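Local coordinates for protein endoglucanase (Clostridium thermocellum, PDB 2C4X) that probably takes part in cellulose degradation, this piece comprising its PKD domain and a family 44 carbohydrate-binding module that recognises beta-glucan chains and xyloglucan, at residues F113-T118 with G122-T127; T149-L154 with Q182-P187; P190-V195 with P228-I233. The protein carries 1 engineered substitution. One frame throughout, in Å; residues are numbered along the deposited sequence.

Contact 1: F113-T118 with G122-T127; sequences FTTSGT and GVVVNT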
ATOM      1  N   PHE A 113     -19.387   6.190  -1.709  1.00 40.91           N
ATOM      2  CA  PHE A 113     -19.616   4.790  -2.069  1.00 40.93           C
ATOM      3  C   PHE A 113     -21.067   4.327  -1.880  1.00 41.15           C
ATOM      4  O   PHE A 113     -21.730   4.686  -0.897  1.00 40.90           O
ATOM      5  CB  PHE A 113     -18.642   3.868  -1.336  1.00 40.44           C
ATOM      6  CG  PHE A 113     -17.269   3.817  -1.965  1.00 41.33           C
ATOM      7  CD1 PHE A 113     -16.317   4.801  -1.684  1.00 40.37           C
ATOM      8  CD2 PHE A 113     -16.935   2.791  -2.851  1.00 40.53           C
ATOM      9  CE1 PHE A 113     -15.048   4.759  -2.270  1.00 40.70           C
ATOM     10  CE2 PHE A 113     -15.677   2.743  -3.449  1.00 41.17           C
ATOM     11  CZ  PHE A 113     -14.728   3.732  -3.149  1.00 40.79           C
ATOM     12  N   THR A 114     -21.554   3.546  -2.843  1.00 40.89           N
ATOM     13  CA  THR A 114     -22.920   3.003  -2.803  1.00 41.40           C
ATOM     14  C   THR A 114     -22.877   1.511  -3.105  1.00 40.90           C
ATOM     15  O   THR A 114     -21.829   0.979  -3.457  1.00 40.77           O
ATOM     16  CB  THR A 114     -23.856   3.700  -3.832  1.00 41.50           C
ATOM     17  OG1 THR A 114     -23.345   3.518  -5.155  1.00 43.03           O
ATOM     18  CG2 THR A 114     -23.976   5.198  -3.559  1.00 43.07           C
ATOM     19  N   THR A 115     -24.013   0.830  -2.981  1.00 41.06           N
ATOM     20  CA  THR A 115     -24.065  -0.590  -3.313  1.00 40.83           C
ATOM     21  C   THR A 115     -25.107  -0.889  -4.393  1.00 40.68           C
ATOM     22  O   THR A 115     -26.068  -0.142  -4.577  1.00 40.23           O
ATOM     23  CB  THR A 115     -24.351  -1.450  -2.072  1.00 40.59           C
ATOM     24  OG1 THR A 115     -25.571  -1.018  -1.470  1.00 42.32           O
ATOM     25  CG2 THR A 115     -23.212  -1.344  -1.048  1.00 40.10           C
ATOM     26  N   SER A 116     -24.887  -1.981  -5.116  1.00 40.27           N
ATOM     27  CA  SER A 116     -25.890  -2.531  -6.005  1.00 40.29           C
ATOM     28  C   SER A 116     -25.639  -4.023  -6.160  1.00 39.95           C
ATOM     29  O   SER A 116     -24.598  -4.537  -5.738  1.00 40.33           O
ATOM     30  CB  SER A 116     -25.879  -1.823  -7.370  1.00 40.50           C
ATOM     31  OG  SER A 116     -24.576  -1.707  -7.894  1.00 41.62           O
ATOM     32  N   GLY A 117     -26.591  -4.726  -6.755  1.00 39.39           N
ATOM     33  CA  GLY A 117     -26.407  -6.146  -6.970  1.00 38.64           C
ATOM     34  C   GLY A 117     -27.594  -6.777  -7.623  1.00 38.41           C
ATOM     35  O   GLY A 117     -28.673  -6.194  -7.666  1.00 38.45           O
ATOM     36  N   THR A 118     -27.381  -7.983  -8.128  1.00 38.42           N
ATOM     37  CA  THR A 118     -28.416  -8.761  -8.780  1.00 38.57           C
ATOM     38  C   THR A 118     -28.316 -10.186  -8.225  1.00 38.84           C
ATOM     39  O   THR A 118     -27.224 -10.757  -8.165  1.00 38.35           O
ATOM     40  CB  THR A 118     -28.290  -8.686 -10.331  1.00 38.50           C
ATOM     41  OG1 THR A 118     -29.352  -9.421 -10.947  1.00 39.06           O
ATOM     42  CG2 THR A 118     -26.946  -9.214 -10.826  1.00 39.27           C
ATOM     43  N   GLY A 122     -26.495  -5.658  -1.127  1.00 42.25           N
ATOM     44  CA  GLY A 122     -25.419  -5.194  -0.277  1.00 41.91           C
ATOM     45  C   GLY A 122     -25.821  -4.000   0.560  1.00 42.44           C
ATOM     46  O   GLY A 122     -26.624  -3.158   0.137  1.00 42.54           O
ATOM     47  N   VAL A 123     -25.264  -3.939   1.761  1.00 42.27           N
ATOM     48  CA  VAL A 123     -25.336  -2.746   2.577  1.00 42.80           C
ATOM     49  C   VAL A 123     -23.900  -2.387   2.962  1.00 42.73           C
ATOM     50  O   VAL A 123     -23.065  -3.275   3.166  1.00 43.28           O
ATOM     51  CB  VAL A 123     -26.253  -2.938   3.818  1.00 42.79           C
ATOM     52  CG1 VAL A 123     -25.669  -3.950   4.794  1.00 43.28           C
ATOM     53  CG2 VAL A 123     -26.508  -1.610   4.524  1.00 44.02           C
ATOM     54  N   VAL A 124     -23.614  -1.095   3.030  1.00 42.42           N
ATOM     55  CA  VAL A 124     -22.289  -0.626   3.426  1.00 41.96           C
ATOM     56  C   VAL A 124     -22.396   0.430   4.525  1.00 41.86           C
ATOM     57  O   VAL A 124     -23.233   1.329   4.453  1.00 41.40           O
ATOM     58  CB  VAL A 124     -21.455  -0.120   2.206  1.00 42.20           C
ATOM     59  CG1 VAL A 124     -22.049   1.154   1.599  1.00 42.10           C
ATOM     60  CG2 VAL A 124     -19.999   0.081   2.591  1.00 41.00           C
ATOM     61  N   VAL A 125     -21.562   0.292   5.553  1.00 41.63           N
ATOM     62  CA  VAL A 125     -21.465   1.285   6.621  1.00 41.57           C
ATOM     63  C   VAL A 125     -20.005   1.622   6.898  1.00 41.59           C
ATOM     64  O   VAL A 125     -19.109   0.813   6.629  1.00 41.30           O
ATOM     65  CB  VAL A 125     -22.133   0.815   7.950  1.00 41.42           C
ATOM     66  CG1 VAL A 125     -23.617   0.502   7.747  1.00 41.83           C
ATOM     67  CG2 VAL A 125     -21.391  -0.381   8.562  1.00 41.26           C
ATOM     68  N   ASN A 126     -19.778   2.820   7.429  1.00 41.75           N
ATOM     69  CA  ASN A 126     -18.484   3.189   7.980  1.00 41.82           C
ATOM     70  C   ASN A 126     -18.330   2.584   9.379  1.00 42.10           C
ATOM     71  O   ASN A 126     -19.169   2.802  10.258  1.00 41.91           O
ATOM     72  CB  ASN A 126     -18.318   4.710   8.002  1.00 41.52           C
ATOM     73  CG  ASN A 126     -16.931   5.139   8.457  1.00 41.21           C
ATOM     74  OD1 ASN A 126     -16.531   4.863   9.584  1.00 41.03           O
ATOM     75  ND2 ASN A 126     -16.196   5.815   7.582  1.00 39.00           N
ATOM     76  N   THR A 127     -17.247   1.832   9.573  1.00 42.40           N
ATOM     77  CA  THR A 127     -17.083   0.991  10.760  1.00 42.71           C
ATOM     78  C   THR A 127     -15.764   1.223  11.503  1.00 42.91           C
ATOM     79  O   THR A 127     -14.781   1.654  10.907  1.00 43.09           O
ATOM     80  CB  THR A 127     -17.190  -0.519  10.389  1.00 42.51           C
ATOM     81  OG1 THR A 127     -17.198  -1.310  11.584  1.00 43.06           O
ATOM     82  CG2 THR A 127     -16.020  -0.963   9.507  1.00 42.50           C
TER

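Contact 2: T149-L154 with Q182-P187; sequences TAELKL and QPYIMP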
ATOM      1  N   THR A 149     -24.206 -11.198  -8.549  1.00 42.26           N
ATOM      2  CA  THR A 149     -23.118 -10.254  -8.493  1.00 41.39           C
ATOM      3  C   THR A 149     -23.504  -9.147  -7.512  1.00 40.10           C
ATOM      4  O   THR A 149     -24.667  -8.775  -7.435  1.00 39.48           O
ATOM      5  CB  THR A 149     -22.848  -9.653  -9.901  1.00 41.48           C
ATOM      6  OG1 THR A 149     -22.767 -10.704 -10.871  1.00 44.64           O
ATOM      7  CG2 THR A 149     -21.559  -8.950  -9.919  1.00 42.96           C
ATOM      8  N   ALA A 150     -22.532  -8.644  -6.755  1.00 38.87           N
ATOM      9  CA  ALA A 150     -22.741  -7.483  -5.893  1.00 38.31           C
ATOM     10  C   ALA A 150     -21.593  -6.507  -6.075  1.00 38.03           C
ATOM     11  O   ALA A 150     -20.451  -6.929  -6.245  1.00 37.89           O
ATOM     12  CB  ALA A 150     -22.884  -7.913  -4.417  1.00 37.66           C
ATOM     13  N   GLU A 151     -21.900  -5.208  -6.069  1.00 38.09           N
ATOM     14  CA  GLU A 151     -20.877  -4.162  -6.219  1.00 38.46           C
ATOM     15  C   GLU A 151     -20.865  -3.205  -5.041  1.00 37.93           C
ATOM     16  O   GLU A 151     -21.910  -2.884  -4.486  1.00 38.08           O
ATOM     17  CB  GLU A 151     -21.084  -3.328  -7.498  1.00 38.26           C
ATOM     18  CG  GLU A 151     -20.997  -4.094  -8.788  1.00 41.36           C
ATOM     19  CD  GLU A 151     -22.311  -4.787  -9.148  1.00 43.96           C
ATOM     20  OE1 GLU A 151     -23.397  -4.237  -8.865  1.00 45.51           O
ATOM     21  OE2 GLU A 151     -22.254  -5.888  -9.713  1.00 46.69           O
ATOM     22  N   LEU A 152     -19.665  -2.758  -4.680  1.00 38.04           N
ATOM     23  CA  LEU A 152     -19.470  -1.602  -3.823  1.00 37.98           C
ATOM     24  C   LEU A 152     -18.747  -0.595  -4.711  1.00 38.50           C
ATOM     25  O   LEU A 152     -17.609  -0.839  -5.118  1.00 38.92           O
ATOM     26  CB  LEU A 152     -18.617  -1.974  -2.597  1.00 37.81           C
ATOM     27  CG  LEU A 152     -18.265  -0.832  -1.640  1.00 38.21           C
ATOM     28  CD1 LEU A 152     -19.524  -0.174  -1.095  1.00 37.74           C
ATOM     29  CD2 LEU A 152     -17.352  -1.313  -0.513  1.00 37.78           C
ATOM     30  N   LYS A 153     -19.391   0.533  -5.002  1.00 38.07           N
ATOM     31  CA  LYS A 153     -18.970   1.363  -6.130  1.00 38.63           C
ATOM     32  C   LYS A 153     -19.023   2.873  -5.866  1.00 38.67           C
ATOM     33  O   LYS A 153     -19.794   3.351  -5.030  1.00 38.44           O
ATOM     34  CB  LYS A 153     -19.804   1.013  -7.376  1.00 38.31           C
ATOM     35  CG  LYS A 153     -21.259   1.520  -7.316  1.00 37.84           C
ATOM     36  CD  LYS A 153     -22.076   1.023  -8.477  1.00 39.91           C
ATOM     37  CE  LYS A 153     -23.502   1.558  -8.409  1.00 41.29           C
ATOM     38  NZ  LYS A 153     -24.305   1.011  -9.553  1.00 44.33           N
ATOM     39  N   LEU A 154     -18.180   3.594  -6.592  1.00 39.08           N
ATOM     40  CA  LEU A 154     -18.157   5.038  -6.588  1.00 39.91           C
ATOM     41  C   LEU A 154     -18.373   5.510  -8.029  1.00 40.68           C
ATOM     42  O   LEU A 154     -17.556   5.209  -8.907  1.00 39.98           O
ATOM     43  CB  LEU A 154     -16.785   5.527  -6.104  1.00 39.51           C
ATOM     44  CG  LEU A 154     -16.524   6.857  -5.378  1.00 41.33           C
ATOM     45  CD1 LEU A 154     -15.249   7.479  -5.937  1.00 41.19           C
ATOM     46  CD2 LEU A 154     -17.665   7.881  -5.370  1.00 40.42           C
ATOM     47  N   GLN A 182     -13.228  -8.843  -7.354  1.00 42.22           N
ATOM     48  CA  GLN A 182     -12.393  -8.023  -8.226  1.00 42.55           C
ATOM     49  C   GLN A 182     -12.576  -6.518  -8.065  1.00 41.79           C
ATOM     50  O   GLN A 182     -13.667  -5.994  -8.323  1.00 42.66           O
ATOM     51  CB  GLN A 182     -12.537  -8.436  -9.703  1.00 42.30           C
ATOM     52  CG  GLN A 182     -13.916  -8.280 -10.326  1.00 42.99           C
ATOM     53  CD  GLN A 182     -13.973  -8.852 -11.730  1.00 44.04           C
ATOM     54  OE1 GLN A 182     -12.949  -8.947 -12.414  1.00 47.05           O
ATOM     55  NE2 GLN A 182     -15.171  -9.240 -12.173  1.00 43.34           N
ATOM     56  N   PRO A 183     -11.493  -5.816  -7.671  1.00 41.00           N
ATOM     57  CA  PRO A 183     -11.493  -4.362  -7.792  1.00 40.04           C
ATOM     58  C   PRO A 183     -11.577  -4.033  -9.277  1.00 39.27           C
ATOM     59  O   PRO A 183     -11.012  -4.767 -10.100  1.00 38.03           O
ATOM     60  CB  PRO A 183     -10.117  -3.953  -7.265  1.00 39.99           C
ATOM     61  CG  PRO A 183      -9.610  -5.141  -6.521  1.00 41.09           C
ATOM     62  CD  PRO A 183     -10.208  -6.330  -7.159  1.00 40.98           C
ATOM     63  N   TYR A 184     -12.286  -2.962  -9.611  1.00 38.27           N
ATOM     64  CA  TYR A 184     -12.418  -2.561 -10.992  1.00 38.15           C
ATOM     65  C   TYR A 184     -12.463  -1.061 -11.140  1.00 37.91           C
ATOM     66  O   TYR A 184     -12.780  -0.323 -10.200  1.00 36.87           O
ATOM     67  CB  TYR A 184     -13.667  -3.183 -11.635  1.00 38.42           C
ATOM     68  CG  TYR A 184     -14.979  -2.625 -11.115  1.00 37.80           C
ATOM     69  CD1 TYR A 184     -15.576  -1.498 -11.707  1.00 37.83           C
ATOM     70  CD2 TYR A 184     -15.645  -3.250 -10.060  1.00 36.57           C
ATOM     71  CE1 TYR A 184     -16.786  -0.996 -11.242  1.00 37.87           C
ATOM     72  CE2 TYR A 184     -16.852  -2.758  -9.585  1.00 37.37           C
ATOM     73  CZ  TYR A 184     -17.417  -1.634 -10.171  1.00 38.97           C
ATOM     74  OH  TYR A 184     -18.624  -1.177  -9.686  1.00 38.14           O
ATOM     75  N   ILE A 185     -12.119  -0.622 -12.339  1.00 38.21           N
ATOM     76  CA  ILE A 185     -12.394   0.741 -12.766  1.00 38.59           C
ATOM     77  C   ILE A 185     -12.986   0.689 -14.167  1.00 38.52           C
ATOM     78  O   ILE A 185     -12.460   0.018 -15.072  1.00 38.68           O
ATOM     79  CB  ILE A 185     -11.168   1.679 -12.671  1.00 38.56           C
ATOM     80  CG1 ILE A 185     -11.618   3.134 -12.897  1.00 39.52           C
ATOM     81  CG2 ILE A 185     -10.063   1.256 -13.653  1.00 38.51           C
ATOM     82  CD1 ILE A 185     -10.727   4.163 -12.307  1.00 40.08           C
HETATM   83  N   MSE A 186     -14.109   1.376 -14.324  1.00 38.64           N
HETATM   84  CA  MSE A 186     -14.901   1.301 -15.523  1.00 38.92           C
HETATM   85  C   MSE A 186     -15.155   2.702 -16.090  1.00 37.91           C
HETATM   86  O   MSE A 186     -16.153   3.339 -15.743  1.00 37.93           O
HETATM   87  CB  MSE A 186     -16.219   0.573 -15.213  1.00 39.01           C
HETATM   88  CG  MSE A 186     -17.128   0.379 -16.406  1.00 39.63           C
HETATM   89 SE   MSE A 186     -18.654  -0.808 -16.036  0.90 42.87          SE
HETATM   90  CE  MSE A 186     -19.287   0.058 -14.432  1.00 39.50           C
ATOM     91  N   PRO A 187     -14.224   3.206 -16.929  1.00 37.34           N
ATOM     92  CA  PRO A 187     -14.508   4.413 -17.711  1.00 36.78           C
ATOM     93  C   PRO A 187     -15.607   4.152 -18.736  1.00 36.28           C
ATOM     94  O   PRO A 187     -15.725   3.039 -19.267  1.00 36.40           O
ATOM     95  CB  PRO A 187     -13.184   4.708 -18.425  1.00 36.52           C
ATOM     96  CG  PRO A 187     -12.160   3.877 -17.731  1.00 36.97           C
ATOM     97  CD  PRO A 187     -12.864   2.698 -17.182  1.00 36.99           C
TER

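Contact 3: P190-V195 with P228-I233; sequences PDWSEV and PQQMGI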
ATOM      1  N   PRO A 190     -20.281   9.547 -21.182  1.00 35.99           N
ATOM      2  CA  PRO A 190     -21.404  10.030 -20.368  1.00 36.38           C
ATOM      3  C   PRO A 190     -22.735   9.317 -20.618  1.00 36.84           C
ATOM      4  O   PRO A 190     -23.471   9.088 -19.671  1.00 36.78           O
ATOM      5  CB  PRO A 190     -21.504  11.507 -20.754  1.00 36.20           C
ATOM      6  CG  PRO A 190     -20.093  11.880 -21.087  1.00 36.17           C
ATOM      7  CD  PRO A 190     -19.508  10.665 -21.760  1.00 35.75           C
ATOM      8  N   ASP A 191     -23.026   8.955 -21.870  1.00 37.44           N
ATOM      9  CA  ASP A 191     -24.275   8.270 -22.192  1.00 38.22           C
ATOM     10  C   ASP A 191     -24.223   6.724 -22.142  1.00 38.70           C
ATOM     11  O   ASP A 191     -25.197   6.060 -22.509  1.00 38.85           O
ATOM     12  CB  ASP A 191     -24.853   8.782 -23.525  1.00 37.91           C
ATOM     13  CG  ASP A 191     -24.111   8.249 -24.750  1.00 39.54           C
ATOM     14  OD1 ASP A 191     -23.029   7.631 -24.615  1.00 39.75           O
ATOM     15  OD2 ASP A 191     -24.626   8.458 -25.868  1.00 41.25           O
ATOM     16  N   TRP A 192     -23.103   6.172 -21.663  1.00 39.29           N
ATOM     17  CA  TRP A 192     -22.857   4.712 -21.576  1.00 39.92           C
ATOM     18  C   TRP A 192     -22.845   3.928 -22.908  1.00 40.45           C
ATOM     19  O   TRP A 192     -22.917   2.701 -22.914  1.00 41.71           O
ATOM     20  CB  TRP A 192     -23.794   4.033 -20.560  1.00 40.33           C
ATOM     21  CG  TRP A 192     -23.588   4.479 -19.130  1.00 39.59           C
ATOM     22  CD1 TRP A 192     -24.120   5.585 -18.534  1.00 40.94           C
ATOM     23  CD2 TRP A 192     -22.831   3.802 -18.111  1.00 40.89           C
ATOM     24  NE1 TRP A 192     -23.723   5.659 -17.216  1.00 39.65           N
ATOM     25  CE2 TRP A 192     -22.936   4.574 -16.929  1.00 39.10           C
ATOM     26  CE3 TRP A 192     -22.072   2.622 -18.083  1.00 41.12           C
ATOM     27  CZ2 TRP A 192     -22.306   4.211 -15.733  1.00 40.27           C
ATOM     28  CZ3 TRP A 192     -21.437   2.261 -16.890  1.00 40.35           C
ATOM     29  CH2 TRP A 192     -21.563   3.056 -15.730  1.00 41.24           C
ATOM     30  N   SER A 193     -22.728   4.629 -24.028  1.00 39.95           N
ATOM     31  CA  SER A 193     -22.633   3.985 -25.336  1.00 39.66           C
ATOM     32  C   SER A 193     -21.326   3.179 -25.507  1.00 39.49           C
ATOM     33  O   SER A 193     -21.268   2.226 -26.287  1.00 38.68           O
ATOM     34  CB  SER A 193     -22.742   5.040 -26.432  1.00 39.39           C
ATOM     35  OG  SER A 193     -21.689   5.978 -26.284  1.00 39.80           O
ATOM     36  N   GLU A 194     -20.283   3.573 -24.777  1.00 39.11           N
ATOM     37  CA  GLU A 194     -19.014   2.855 -24.783  1.00 38.71           C
ATOM     38  C   GLU A 194     -18.535   2.689 -23.365  1.00 38.03           C
ATOM     39  O   GLU A 194     -18.493   3.654 -22.602  1.00 37.70           O
ATOM     40  CB  GLU A 194     -17.949   3.602 -25.592  1.00 39.43           C
ATOM     41  CG  GLU A 194     -18.303   3.762 -27.060  1.00 41.61           C
ATOM     42  CD  GLU A 194     -17.346   4.656 -27.791  1.00 45.77           C
ATOM     43  OE1 GLU A 194     -16.145   4.306 -27.891  1.00 49.27           O
ATOM     44  OE2 GLU A 194     -17.797   5.710 -28.278  1.00 48.48           O
ATOM     45  N   VAL A 195     -18.150   1.461 -23.025  1.00 37.03           N
ATOM     46  CA  VAL A 195     -17.735   1.124 -21.683  1.00 36.02           C
ATOM     47  C   VAL A 195     -16.401   0.364 -21.748  1.00 36.28           C
ATOM     48  O   VAL A 195     -16.221  -0.517 -22.598  1.00 35.58           O
ATOM     49  CB  VAL A 195     -18.828   0.272 -21.006  1.00 36.51           C
ATOM     50  CG1 VAL A 195     -18.422  -0.147 -19.614  1.00 34.69           C
ATOM     51  CG2 VAL A 195     -20.166   1.019 -20.995  1.00 35.12           C
ATOM     52  N   PRO A 228     -16.193   9.909 -17.699  1.00 37.08           N
ATOM     53  CA  PRO A 228     -16.529   9.603 -16.312  1.00 37.00           C
ATOM     54  C   PRO A 228     -16.154   8.153 -15.987  1.00 37.26           C
ATOM     55  O   PRO A 228     -16.083   7.310 -16.895  1.00 37.03           O
ATOM     56  CB  PRO A 228     -18.044   9.832 -16.244  1.00 36.99           C
ATOM     57  CG  PRO A 228     -18.517   9.817 -17.654  1.00 36.81           C
ATOM     58  CD  PRO A 228     -17.376  10.334 -18.472  1.00 37.01           C
ATOM     59  N   GLN A 229     -15.878   7.883 -14.711  1.00 37.22           N
ATOM     60  CA  GLN A 229     -15.378   6.577 -14.281  1.00 37.79           C
ATOM     61  C   GLN A 229     -16.176   6.031 -13.112  1.00 38.34           C
ATOM     62  O   GLN A 229     -16.531   6.776 -12.185  1.00 38.13           O
ATOM     63  CB  GLN A 229     -13.912   6.690 -13.854  1.00 38.05           C
ATOM     64  CG  GLN A 229     -12.983   7.265 -14.900  1.00 37.40           C
ATOM     65  CD  GLN A 229     -11.631   7.677 -14.332  1.00 38.62           C
ATOM     66  OE1 GLN A 229     -11.460   7.794 -13.115  1.00 39.42           O
ATOM     67  NE2 GLN A 229     -10.672   7.920 -15.212  1.00 38.63           N
ATOM     68  N   GLN A 230     -16.469   4.734 -13.151  1.00 38.23           N
ATOM     69  CA  GLN A 230     -16.956   4.037 -11.968  1.00 38.73           C
ATOM     70  C   GLN A 230     -15.830   3.169 -11.425  1.00 39.93           C
ATOM     71  O   GLN A 230     -15.274   2.348 -12.156  1.00 39.87           O
ATOM     72  CB  GLN A 230     -18.182   3.187 -12.292  1.00 38.39           C
ATOM     73  CG  GLN A 230     -18.788   2.501 -11.075  1.00 37.67           C
ATOM     74  CD  GLN A 230     -19.996   1.671 -11.432  1.00 38.61           C
ATOM     75  OE1 GLN A 230     -20.017   0.461 -11.199  1.00 38.57           O
ATOM     76  NE2 GLN A 230     -21.013   2.313 -12.011  1.00 36.27           N
HETATM   77  N   MSE A 231     -15.481   3.369 -10.156  1.00 40.71           N
HETATM   78  CA  MSE A 231     -14.508   2.519  -9.476  1.00 42.97           C
HETATM   79  C   MSE A 231     -15.224   1.707  -8.397  1.00 41.78           C
HETATM   80  O   MSE A 231     -16.127   2.209  -7.732  1.00 42.17           O
HETATM   81  CB  MSE A 231     -13.406   3.382  -8.861  1.00 42.59           C
HETATM   82  CG  MSE A 231     -12.278   2.631  -8.156  1.00 45.38           C
HETATM   83 SE   MSE A 231     -10.979   3.886  -7.307  0.80 49.47          SE
HETATM   84  CE  MSE A 231     -12.006   4.372  -5.763  1.00 44.42           C
ATOM     85  N   GLY A 232     -14.839   0.455  -8.216  1.00 41.30           N
ATOM     86  CA  GLY A 232     -15.425  -0.305  -7.123  1.00 40.85           C
ATOM     87  C   GLY A 232     -14.841  -1.679  -6.909  1.00 40.43           C
ATOM     88  O   GLY A 232     -13.768  -2.002  -7.408  1.00 40.44           O
ATOM     89  N   ILE A 233     -15.555  -2.476  -6.127  1.00 39.91           N
ATOM     90  CA  ILE A 233     -15.232  -3.871  -5.951  1.00 39.60           C
ATOM     91  C   ILE A 233     -16.472  -4.682  -6.298  1.00 40.10           C
ATOM     92  O   ILE A 233     -17.583  -4.365  -5.849  1.00 39.70           O
ATOM     93  CB  ILE A 233     -14.742  -4.173  -4.511  1.00 39.92           C
ATOM     94  CG1 ILE A 233     -13.504  -3.332  -4.191  1.00 38.95           C
ATOM     95  CG2 ILE A 233     -14.437  -5.669  -4.346  1.00 39.25           C
ATOM     96  CD1 ILE A 233     -13.297  -3.114  -2.727  1.00 40.62           C
TER

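Contact 1: F113-T118 with G122-T127
Thr-115 and Val-124 each place a branch between their own backbone N and carbonyl carbon, OG1 in the threonine (chi1 57°) and CG1 in the valine. In Thr-115 this sends the hydroxyl toward Gly-122 and leaves the methyl for Val-124, giving the residue one polar and one apolar hold on the opposing strand. OG1 donates a hydrogen bond of 2.9 Å to Gly-122 O. The approach is not along a lone pair: the donor stands 62° out of the carbonyl plane. Beside it, Thr-115 CG2 lies 3.8 Å from Val-124 CG1, and the two side chains pass each other at a slant.

Although strands 114-117 and 122-127 run almost antiparallel, at 167°, they do not belong to one sheet. They are outermost strands of the two sheets of the carbohydrate-binding module, a beta-sandwich, and the chain turns a corner at Thr-118 to pass from one to the other. Their axes come within 6.3 Å. Gly-122, with no side chain of its own, is covered by Thr-115, whose CB is 3.6 Å from Gly-122 O. Further inward, Thr-115 also touches Trp-140, and both it and Val-124 reach Leu-152, so the methyl contact continues into the side chains packed between the sheets.

The chemistry thus implies a margin joined through a side chain: one hydroxyl-to-carbonyl bond, the only hydrogen bond between these segments, ties the two strands together, with a small apolar contact on its inner side.

Contact 2: T149-L154 with Q182-P187
The ring of Tyr-184 is the flat group that reaches across to Glu-151 and Lys-153: Trp-197 stacks on it, one face passes over Gly-232, which has no obstructing side chain, and Gln-182 O, from its own strand, sits in plane at its edge. Glu-151 comes to the ring obliquely, its chain crossing that of the tyrosine at about a right angle, with carboxylate and ring planes 72° apart.

The setting is one five-stranded antiparallel sheet of the beta-sandwich of the carbohydrate-binding module. Strands 148-155 and 178-187 are not neighbours in it, since strand 229-238 runs between them, and the nearest pair of CA atoms, those of Lys-153 and Tyr-184, is 9.1 Å apart. No hydrogen bond joins the two segments. The gap is bridged instead by the tyrosine, whose CG is placed between its backbone N and carbonyl carbon (chi1 70°), so that the ring extends over the intervening strand and brings its hydroxyl up to the side chains of strand 148-155.

There Tyr-184 OH rests on aliphatic carbon. It lies 3.9 Å from Glu-151 CG and about as far from the CB of that residue. Its polar demand is met from the strand underneath, by a hydrogen bond with Gln-230 OE1. The charged ends opposite turn the other way, Glu-151 OE1 and Lys-153 NZ both being hydrogen-bonded to Ser-116 OG. Beta-sandwich modules commonly bind glucans through aromatic and polar side chains on a sheet face, and this grouping would be consistent with such a surface, although no glucan contact is established for these residues; a 1,2-ethanediol, probably from the crystallisation liquor, lies beside Glu-151 and bonds weakly to Tyr-184 OH.

The closest approach between the segments is made by Tyr-184 OH and Lys-153 CB, at 3.4 Å.

Contact 3: P190-V195 with P228-I233
Asp-191 OD1 is gripped by Ser-193 twice, in an Asx turn that holds the loop from which Pro-190 and Trp-192 reach Pro-228 and Gln-230. Ser-193 OG donates to it at 2.7 Å on the syn lone pair, whereas Ser-193 N, 3.1 Å from the same OD1, arrives from above the carboxylate plane with an N-H...O angle of 157°. Thr-189 OG1 is a further hydrogen-bond partner of this oxygen.

The contact itself is slight and contains no hydrogen bond. Pro-190 and Pro-228 cross at about a right angle, their CD atoms 3.9 Å apart. In the second pair, Trp-192 meets an amide at the edge of its ring: CH2 lies 3.8 Å from Gln-230 NE2, near the ring plane, with ring and amide planes 62° apart. Gln-230 is extended, and its amide is fixed at both ends, OE1 by Tyr-184 OH and NE2 by Asp-155 OD1. Trp-192 stacks on His-188.

The loop, which also touches a crystal neighbour, thus folds back from the end of strand 178-187 onto the start of strand 229-238, the central strand of the five, flanked by 148-155 and 178-187.

Overall arrangement
All three contacts lie in the beta-sandwich of the carbohydrate-binding module and follow one another along the chain without nesting or crossing. Contact 1 closes the short turn by which the chain leaves strand 114-117 for strand 120-127 of the second sheet. Contact 2 closes the longer excursion from 149-154 to 182-187, which passes through strand 165-172 of that second sheet. Contact 3 then closes the path from 190-195 to 228-233, through strands 198-203 and 211-218. Backbone bonding of 114-117 to 148-155 joins contacts 1 and 2, and strand 229-238 links contacts 2 and 3, whose centres are about 10 Å apart.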